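Local coordinates for DyP-type peroxidase (Pleurotus ostreatus PC15, PDB 6FSK), which is a heme b dye-decolorizing peroxidase that probably uses hydrogen peroxide to oxidise dyes and Mn(II), at residues 252-264 against 270-282. The protein carries 1 engineered substitution. Numbering follows the deposited sequence.
With HEM (protoporphyrin IX containing Fe), chain C.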
loop_
_atom_site.group_PDB
_atom_site.type_symbol
_atom_site.label_atom_id
_atom_site.label_comp_id
_atom_site.label_asym_id
_atom_site.label_seq_id
_atom_site.Cartn_x
_atom_site.Cartn_y
_atom_site.Cartn_z
ATOM N N PHE A 252 19.802 -3.847 -2.990
ATOM C CA PHE A 252 19.290 -2.972 -4.046
ATOM C C PHE A 252 20.343 -1.962 -4.466
ATOM O O PHE A 252 20.578 -1.745 -5.718
ATOM C CB PHE A 252 17.984 -2.334 -3.575
ATOM C CG PHE A 252 17.346 -1.372 -4.543
ATOM C CD1 PHE A 252 16.640 -1.861 -5.618
ATOM C CD2 PHE A 252 17.509 -0.004 -4.360
ATOM C CE1 PHE A 252 16.047 -0.941 -6.508
ATOM C CE2 PHE A 252 16.901 0.864 -5.199
ATOM C CZ PHE A 252 16.158 0.377 -6.213
ATOM N N ASP A 253 21.001 -1.350 -3.513
ATOM C CA ASP A 253 22.052 -0.373 -3.816
ATOM C C ASP A 253 23.195 -1.051 -4.626
ATOM O O ASP A 253 23.656 -0.469 -5.599
ATOM C CB ASP A 253 22.632 0.242 -2.578
ATOM C CG ASP A 253 21.695 1.214 -1.854
ATOM O OD1 ASP A 253 20.715 1.695 -2.366
ATOM O OD2 ASP A 253 22.058 1.443 -0.666
ATOM N N ASP A 254 23.586 -2.222 -4.249
ATOM C CA ASP A 254 24.616 -3.054 -4.996
ATOM C C ASP A 254 24.174 -3.355 -6.447
ATOM O O ASP A 254 24.929 -3.114 -7.443
ATOM C CB ASP A 254 24.913 -4.277 -4.156
ATOM C CG ASP A 254 25.921 -5.213 -4.730
ATOM O OD1 ASP A 254 26.699 -4.837 -5.658
ATOM O OD2 ASP A 254 26.000 -6.356 -4.251
ATOM N N PHE A 255 22.917 -3.813 -6.594
ATOM C CA PHE A 255 22.321 -3.944 -7.901
ATOM C C PHE A 255 22.480 -2.726 -8.767
ATOM O O PHE A 255 22.930 -2.800 -9.911
ATOM C CB PHE A 255 20.855 -4.330 -7.739
ATOM C CG PHE A 255 20.131 -4.388 -9.027
ATOM C CD1 PHE A 255 20.432 -5.410 -9.919
ATOM C CD2 PHE A 255 19.238 -3.401 -9.378
ATOM C CE1 PHE A 255 19.763 -5.481 -11.143
ATOM C CE2 PHE A 255 18.563 -3.474 -10.646
ATOM C CZ PHE A 255 18.845 -4.508 -11.470
ATOM N N LEU A 256 22.067 -1.583 -8.269
ATOM C CA LEU A 256 22.132 -0.330 -9.048
ATOM C C LEU A 256 23.586 -0.008 -9.388
ATOM O O LEU A 256 23.897 0.283 -10.541
ATOM C CB LEU A 256 21.472 0.854 -8.335
ATOM C CG LEU A 256 20.007 0.738 -8.027
ATOM C CD1 LEU A 256 19.588 2.063 -7.376
ATOM C CD2 LEU A 256 19.172 0.461 -9.230
ATOM N N GLU A 257 24.482 -0.094 -8.407
ATOM C CA GLU A 257 25.885 0.171 -8.629
ATOM C C GLU A 257 26.490 -0.740 -9.663
ATOM O O GLU A 257 27.450 -0.312 -10.368
ATOM C CB GLU A 257 26.634 -0.071 -7.323
ATOM C CG GLU A 257 26.555 0.970 -6.300
ATOM C CD GLU A 257 27.221 0.536 -4.971
ATOM O OE1 GLU A 257 27.884 -0.549 -4.816
ATOM O OE2 GLU A 257 27.073 1.384 -4.089
ATOM N N SER A 258 25.978 -1.940 -9.759
ATOM C CA SER A 258 26.557 -2.997 -10.639
ATOM C C SER A 258 25.993 -2.908 -12.046
ATOM O O SER A 258 26.472 -3.555 -12.957
ATOM C CB SER A 258 26.331 -4.350 -10.032
ATOM O OG SER A 258 26.977 -4.480 -8.796
ATOM N N ASN A 259 24.952 -2.104 -12.251
ATOM C CA ASN A 259 24.243 -2.011 -13.554
ATOM C C ASN A 259 24.022 -0.551 -13.991
ATOM O O ASN A 259 22.930 -0.155 -14.388
ATOM C CB ASN A 259 22.870 -2.687 -13.457
ATOM C CG ASN A 259 22.991 -4.157 -13.373
ATOM O OD1 ASN A 259 23.077 -4.838 -14.414
ATOM N ND2 ASN A 259 23.066 -4.685 -12.161
ATOM N N PRO A 260 25.025 0.331 -13.899
ATOM C CA PRO A 260 24.793 1.720 -14.291
ATOM C C PRO A 260 24.340 1.797 -15.737
ATOM O O PRO A 260 24.882 1.051 -16.628
ATOM C CB PRO A 260 26.156 2.387 -14.159
ATOM C CG PRO A 260 27.135 1.264 -14.324
ATOM C CD PRO A 260 26.448 0.068 -13.616
ATOM N N ILE A 261 23.408 2.682 -16.016
ATOM C CA ILE A 261 22.965 2.878 -17.418
ATOM C C ILE A 261 24.113 3.536 -18.149
ATOM O O ILE A 261 24.589 4.567 -17.690
ATOM C CB ILE A 261 21.684 3.686 -17.506
ATOM C CG1 ILE A 261 20.545 2.787 -17.016
ATOM C CG2 ILE A 261 21.434 4.170 -18.956
ATOM C CD1 ILE A 261 19.394 3.587 -16.616
ATOM N N VAL A 262 24.525 2.939 -19.267
ATOM C CA VAL A 262 25.623 3.445 -20.073
ATOM C C VAL A 262 24.967 4.321 -21.111
ATOM O O VAL A 262 24.098 3.867 -21.936
ATOM C CB VAL A 262 26.447 2.290 -20.645
ATOM C CG1 VAL A 262 27.488 2.860 -21.602
ATOM C CG2 VAL A 262 27.093 1.509 -19.503
ATOM N N LEU A 263 25.173 5.628 -20.929
ATOM C CA LEU A 263 24.504 6.648 -21.776
ATOM C C LEU A 263 25.635 7.723 -21.947
ATOM O O LEU A 263 26.362 8.022 -21.004
ATOM C CB LEU A 263 23.276 7.189 -21.043
ATOM C CG LEU A 263 22.081 7.724 -21.751
ATOM C CD1 LEU A 263 20.881 7.752 -20.814
ATOM C CD2 LEU A 263 22.444 9.131 -22.134
ATOM N N PRO A 264 25.847 8.215 -23.185
ATOM C CA PRO A 264 26.895 9.210 -23.389
ATOM C C PRO A 264 26.799 10.335 -22.396
ATOM O O PRO A 264 25.746 10.994 -22.202
ATOM C CB PRO A 264 26.605 9.723 -24.822
ATOM C CG PRO A 264 25.949 8.529 -25.523
ATOM C CD PRO A 264 25.071 7.967 -24.410
ATOM N N GLU A 270 26.122 8.413 -11.928
ATOM C CA GLU A 270 24.905 8.975 -12.451
ATOM C C GLU A 270 24.057 7.907 -13.172
ATOM O O GLU A 270 22.804 7.932 -13.158
ATOM C CB GLU A 270 25.230 10.064 -13.459
ATOM C CG GLU A 270 25.786 11.315 -12.790
ATOM C CD GLU A 270 26.382 12.285 -13.827
ATOM O OE1 GLU A 270 27.090 11.820 -14.769
ATOM O OE2 GLU A 270 26.086 13.523 -13.665
ATOM N N GLY A 271 24.729 6.963 -13.824
ATOM C CA GLY A 271 23.962 5.919 -14.498
ATOM C C GLY A 271 23.242 5.010 -13.533
ATOM O O GLY A 271 22.198 4.475 -13.886
ATOM N N SER A 272 23.840 4.802 -12.366
ATOM C CA SER A 272 23.234 3.938 -11.358
ATOM C C SER A 272 22.045 4.678 -10.763
ATOM O O SER A 272 20.958 4.086 -10.508
ATOM C CB SER A 272 24.263 3.553 -10.313
ATOM O OG SER A 272 25.207 2.643 -10.869
ATOM N N GLU A 273 22.202 5.971 -10.549
ATOM C CA GLU A 273 21.105 6.791 -9.992
ATOM C C GLU A 273 19.907 6.824 -10.934
ATOM O O GLU A 273 18.744 6.653 -10.551
ATOM C CB GLU A 273 21.598 8.225 -9.755
ATOM C CG GLU A 273 20.614 9.233 -9.156
ATOM C CD GLU A 273 21.158 10.706 -9.228
ATOM O OE1 GLU A 273 22.212 10.999 -9.955
ATOM O OE2 GLU A 273 20.610 11.589 -8.506
ATOM N N LEU A 274 20.212 6.935 -12.223
ATOM C CA LEU A 274 19.177 6.986 -13.293
ATOM C C LEU A 274 18.500 5.628 -13.329
ATOM O O LEU A 274 17.302 5.569 -13.525
ATOM C CB LEU A 274 19.811 7.288 -14.631
ATOM C CG LEU A 274 18.878 7.270 -15.842
ATOM C CD1 LEU A 274 17.815 8.302 -15.711
ATOM C CD2 LEU A 274 19.631 7.460 -17.150
ATOM N N LEU A 275 19.233 4.530 -13.193
ATOM C CA LEU A 275 18.568 3.231 -13.198
ATOM C C LEU A 275 17.538 3.109 -12.110
ATOM O O LEU A 275 16.429 2.596 -12.357
ATOM C CB LEU A 275 19.557 2.034 -13.132
ATOM C CG LEU A 275 18.927 0.640 -13.016
ATOM C CD1 LEU A 275 18.140 0.364 -14.266
ATOM C CD2 LEU A 275 20.032 -0.410 -12.815
ATOM N N GLY A 276 17.922 3.524 -10.897
ATOM C CA GLY A 276 16.963 3.479 -9.767
ATOM C C GLY A 276 15.702 4.255 -10.071
ATOM O O GLY A 276 14.584 3.763 -9.859
ATOM N N ALA A 277 15.899 5.442 -10.584
ATOM C CA ALA A 277 14.784 6.330 -10.928
ATOM C C ALA A 277 13.878 5.718 -11.960
ATOM O O ALA A 277 12.653 5.823 -11.911
ATOM C CB ALA A 277 15.291 7.694 -11.392
ATOM N N ARG A 278 14.494 5.030 -12.922
ATOM C CA ARG A 278 13.756 4.390 -14.036
ATOM C C ARG A 278 13.022 3.125 -13.587
ATOM O O ARG A 278 11.934 2.845 -14.108
ATOM C CB ARG A 278 14.657 4.228 -15.247
ATOM C CG ARG A 278 15.032 5.536 -15.889
ATOM C CD ARG A 278 15.894 5.398 -17.087
ATOM N NE ARG A 278 15.282 4.573 -18.186
ATOM C CZ ARG A 278 14.543 5.063 -19.208
ATOM N NH1 ARG A 278 14.151 6.357 -19.223
ATOM N NH2 ARG A 278 14.154 4.284 -20.212
ATOM N N ILE A 279 13.534 2.435 -12.586
ATOM C CA ILE A 279 12.867 1.274 -12.036
ATOM C C ILE A 279 11.634 1.737 -11.213
ATOM O O ILE A 279 10.633 1.046 -11.181
ATOM C CB ILE A 279 13.835 0.460 -11.134
ATOM C CG1 ILE A 279 14.681 -0.382 -12.133
ATOM C CG2 ILE A 279 13.073 -0.340 -10.080
ATOM C CD1 ILE A 279 15.830 -1.036 -11.425
ATOM N N VAL A 280 11.733 2.866 -10.526
ATOM C CA VAL A 280 10.618 3.330 -9.684
ATOM C C VAL A 280 9.618 4.125 -10.481
ATOM O O VAL A 280 8.398 3.992 -10.327
ATOM C CB VAL A 280 11.179 4.162 -8.523
ATOM C CG1 VAL A 280 10.017 4.776 -7.724
ATOM C CG2 VAL A 280 12.018 3.275 -7.636
ATOM N N GLY A 281 10.103 4.971 -11.368
ATOM C CA GLY A 281 9.297 6.012 -12.057
ATOM C C GLY A 281 9.455 7.404 -11.500
ATOM O O GLY A 281 8.855 8.331 -12.089
ATOM N N ARG A 282 10.264 7.521 -10.446
ATOM C CA ARG A 282 10.607 8.805 -9.846
ATOM C C ARG A 282 11.994 8.774 -9.364
ATOM O O ARG A 282 12.458 7.707 -8.950
ATOM C CB ARG A 282 9.660 9.167 -8.654
ATOM C CG ARG A 282 8.183 9.307 -8.944
ATOM C CD ARG A 282 7.375 9.632 -7.714
ATOM N NE ARG A 282 5.975 9.732 -8.023
ATOM C CZ ARG A 282 5.364 10.837 -8.479
ATOM N NH1 ARG A 282 5.967 12.018 -8.526
ATOM N NH2 ARG A 282 4.110 10.793 -8.780
HETATM C CHA HEM C . 3.809 4.347 -5.629
HETATM C CHB HEM C . 7.507 2.371 -3.250
HETATM C CHC HEM C . 4.835 -1.562 -2.497
HETATM C CHD HEM C . 1.222 0.280 -5.149
HETATM C C1A HEM C . 5.068 4.192 -5.047
HETATM C C2A HEM C . 6.118 5.161 -5.035
HETATM C C3A HEM C . 7.132 4.637 -4.333
HETATM C C4A HEM C . 6.736 3.308 -3.980
HETATM C CMA HEM C . 8.470 5.252 -4.103
HETATM C CAA HEM C . 6.066 6.512 -5.732
HETATM C CBA HEM C . 5.596 7.710 -4.917
HETATM C CGA HEM C . 4.127 7.659 -4.592
HETATM O O1A HEM C . 3.288 7.918 -5.458
HETATM O O2A HEM C . 3.798 7.373 -3.413
HETATM C C1B HEM C . 7.133 1.095 -2.818
HETATM C C2B HEM C . 7.886 0.234 -2.026
HETATM C C3B HEM C . 7.157 -0.881 -1.758
HETATM C C4B HEM C . 5.889 -0.669 -2.470
HETATM C CMB HEM C . 9.304 0.467 -1.569
HETATM C CAB HEM C . 7.429 -2.124 -1.003
HETATM C CBB HEM C . 8.349 -2.210 -0.067
HETATM C C1C HEM C . 3.662 -1.508 -3.186
HETATM C C2C HEM C . 2.655 -2.474 -3.313
HETATM C C3C HEM C . 1.634 -1.993 -4.079
HETATM C C4C HEM C . 1.989 -0.630 -4.395
HETATM C CMC HEM C . 2.712 -3.827 -2.655
HETATM C CAC HEM C . 0.381 -2.604 -4.600
HETATM C CBC HEM C . 0.230 -3.925 -4.826
HETATM C C1D HEM C . 1.639 1.584 -5.433
HETATM C C2D HEM C . 0.696 2.547 -6.081
HETATM C C3D HEM C . 1.438 3.716 -6.168
HETATM C C4D HEM C . 2.761 3.395 -5.658
HETATM C CMD HEM C . -0.709 2.340 -6.485
HETATM C CAD HEM C . 1.025 5.039 -6.804
HETATM C CBD HEM C . 1.242 5.075 -8.284
HETATM C CGD HEM C . 0.702 6.345 -8.894
HETATM O O1D HEM C . 1.527 6.936 -9.633
HETATM O O2D HEM C . -0.391 6.767 -8.575
HETATM N NA HEM C . 5.481 2.983 -4.482
HETATM N NB HEM C . 5.958 0.509 -3.154
HETATM N NC HEM C . 3.280 -0.403 -3.986
HETATM N ND HEM C . 2.853 2.115 -5.280
HETATM FE FE HEM C . 4.422 1.288 -4.300
HETATM O O HOH W 1 27.895 2.422 -10.614
#
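L256 drops as a knob into a hole made by S272, L275, G276 and I279, joining two consecutive helices of the DyP-type peroxidase C-terminal region as a helix-loop-helix; segments 252-258 and 270-280 run at 121° to each other. L256 CD2 lies 3.7 Å from G276 N, and CD1 3.8 Å from G276 CA, where a side chain would crowd it. Beside it, the F255 ring receives I279 CD1 at its edge, in plane, 3.7 Å from CE2, while L275 CD2 comes to CE2 obliquely. Past the first helix, I261 turns back over the second: chi1 (-72°) sets CG1 anti to the carbonyl carbon, and the extended chi2 lets CD1 reach 3.5 Å from L275 CA, with L274 CG and R278 CD also against it. With an alanine here CG1, CG2 and CD1 are gone, which would probably leave a gap over L274, L275 and the R278 CD methylene. I261 N donates a nearly straight bond (175°) to G271 O, opposite the face taken by L275 N. Against this tight apolar side of L256, I261 and L275, the solvent side is at S272, where a water donates to both S272 OG and E257 O, and P260 CB rests 3.4 Å from that hydroxyl oxygen. At the far end V280 CG1 is 4.0 Å from heme CMA, and I279 is backbone-bonded to H329, the axial iron ligand. S272 OG donates to L256 O over 2.7 Å, from above the carbonyl plane, opposite N259 N; R268 O is a second carbonyl partner, so the proton may be shared.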